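Local coordinates for cytosine-specific methyltransferase (Escherichia coli O157:H7 EDL933, PDB 3G7U), which probably methylates cytosine in DNA at carbon 5, with S-adenosyl-L-methionine as the methyl donor, as a member of the C5-methyltransferase family, at residues I359-G362 with L363-L366. Residues are numbered along the deposited sequence; the frame is centred on the assembly and turned at random.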
loop_
_atom_site.group_PDB
_atom_site.type_symbol
_atom_site.label_atom_id
_atom_site.label_comp_id
_atom_site.label_asym_id
_atom_site.label_seq_id
_atom_site.Cartn_x
_atom_site.Cartn_y
_atom_site.Cartn_z
ATOM N N ILE A 359 -8.437 -0.523 8.522
ATOM C CA ILE A 359 -9.327 -1.630 8.173
ATOM C C ILE A 359 -8.908 -2.932 8.856
ATOM O O ILE A 359 -9.747 -3.619 9.443
ATOM C CB ILE A 359 -9.399 -1.842 6.643
ATOM C CG1 ILE A 359 -9.851 -0.557 5.917
ATOM C CG2 ILE A 359 -10.273 -3.047 6.276
ATOM C CD1 ILE A 359 -11.213 0.032 6.371
ATOM N N LEU A 360 -7.614 -3.262 8.764
ATOM C CA LEU A 360 -7.105 -4.494 9.376
ATOM C C LEU A 360 -7.178 -4.468 10.918
ATOM O O LEU A 360 -7.344 -5.521 11.526
ATOM C CB LEU A 360 -5.690 -4.807 8.829
ATOM C CG LEU A 360 -5.759 -5.436 7.411
ATOM C CD1 LEU A 360 -4.432 -5.240 6.659
ATOM C CD2 LEU A 360 -6.117 -6.953 7.488
ATOM N N LYS A 361 -7.068 -3.291 11.556
ATOM C CA LYS A 361 -7.167 -3.218 13.041
ATOM C C LYS A 361 -8.586 -3.581 13.505
ATOM O O LYS A 361 -8.754 -4.179 14.572
ATOM C CB LYS A 361 -6.745 -1.833 13.608
ATOM C CG LYS A 361 -6.648 -1.742 15.170
ATOM C CD LYS A 361 -5.626 -2.744 15.716
ATOM C CE LYS A 361 -5.307 -2.640 17.216
ATOM N NZ LYS A 361 -4.203 -3.658 17.546
ATOM N N GLY A 362 -9.572 -3.244 12.683
ATOM C CA GLY A 362 -10.960 -3.622 12.901
ATOM C C GLY A 362 -11.088 -5.131 12.962
ATOM O O GLY A 362 -11.692 -5.668 13.895
ATOM N N LEU A 363 -10.489 -5.821 11.995
ATOM C CA LEU A 363 -10.478 -7.281 11.974
ATOM C C LEU A 363 -9.701 -7.881 13.136
ATOM O O LEU A 363 -10.137 -8.884 13.684
ATOM C CB LEU A 363 -9.935 -7.825 10.649
ATOM C CG LEU A 363 -10.914 -7.696 9.495
ATOM C CD1 LEU A 363 -10.210 -7.568 8.157
ATOM C CD2 LEU A 363 -11.856 -8.888 9.527
ATOM N N TYR A 364 -8.563 -7.290 13.503
ATOM C CA TYR A 364 -7.747 -7.809 14.601
ATOM C C TYR A 364 -8.554 -7.737 15.890
ATOM O O TYR A 364 -8.580 -8.694 16.668
ATOM C CB TYR A 364 -6.476 -6.994 14.773
ATOM C CG TYR A 364 -5.543 -7.502 15.860
ATOM C CD1 TYR A 364 -4.610 -8.518 15.597
ATOM C CD2 TYR A 364 -5.568 -6.946 17.143
ATOM C CE1 TYR A 364 -3.737 -8.976 16.608
ATOM C CE2 TYR A 364 -4.710 -7.391 18.152
ATOM C CZ TYR A 364 -3.800 -8.396 17.876
ATOM O OH TYR A 364 -2.955 -8.821 18.879
ATOM N N ASN A 365 -9.195 -6.589 16.105
ATOM C CA ASN A 365 -10.030 -6.392 17.290
ATOM C C ASN A 365 -11.172 -7.393 17.401
ATOM O O ASN A 365 -11.415 -7.921 18.491
ATOM C CB ASN A 365 -10.533 -4.963 17.369
ATOM C CG ASN A 365 -9.432 -3.991 17.760
ATOM O OD1 ASN A 365 -8.396 -4.385 18.303
ATOM N ND2 ASN A 365 -9.648 -2.717 17.472
ATOM N N LEU A 366 -11.830 -7.667 16.278
ATOM C CA LEU A 366 -12.870 -8.702 16.193
ATOM C C LEU A 366 -12.365 -10.079 16.625
ATOM O O LEU A 366 -13.065 -10.826 17.309
ATOM C CB LEU A 366 -13.417 -8.820 14.771
ATOM C CG LEU A 366 -14.659 -8.041 14.330
ATOM C CD1 LEU A 366 -14.688 -6.650 14.900
ATOM C CD2 LEU A 366 -14.754 -8.011 12.812
#
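Asn365 N reaches back one helical turn to Lys361 O at 2.9 Å, a nearly straight bond with an N-H...O angle of 165°. The same carbonyl oxygen also lies close to the Asn365 side chain, with CG 3.3 Å from Lys361 O, yet the ND2 amide meets it at too poor an angle to bond. Tyr364 N to Leu360 O, also 2.9 Å, and Leu366 N to Gly362 O, 3.1 Å, continue the helical i to i+4 series, whereas the bond from Leu363 N to Ile359 O is weak. Lys361 and Tyr364 run side by side in the same direction, both with CG anti to the backbone N (chi1 -172° and -178°). A bend at chi2 of Lys361 brings NZ obliquely to the ring, 3.6 Å from Tyr364 CD2, while CE passes 3.7 Å from Asn365 OD1. The ammonium group is hydrogen-bonded to Ala22 O at the end of helix 14-22, and the Tyr364 ring meets Phe24 edge-to-face. Against the sheet, CD2 of Leu360 touches CD1 of Leu363 at 4.2 Å; Leu363 rests on Phe114, Leu116, Ile168 and Val170, and Leu360 also packs against helix 14-22. Backbone bonds from i to i+4 with side-chain contacts at i+3 and i+4 mark a regular alpha-helix, here the C-terminal helix 353-367 laid against the central mixed sheet of the Rossmann-like class I methyltransferase fold.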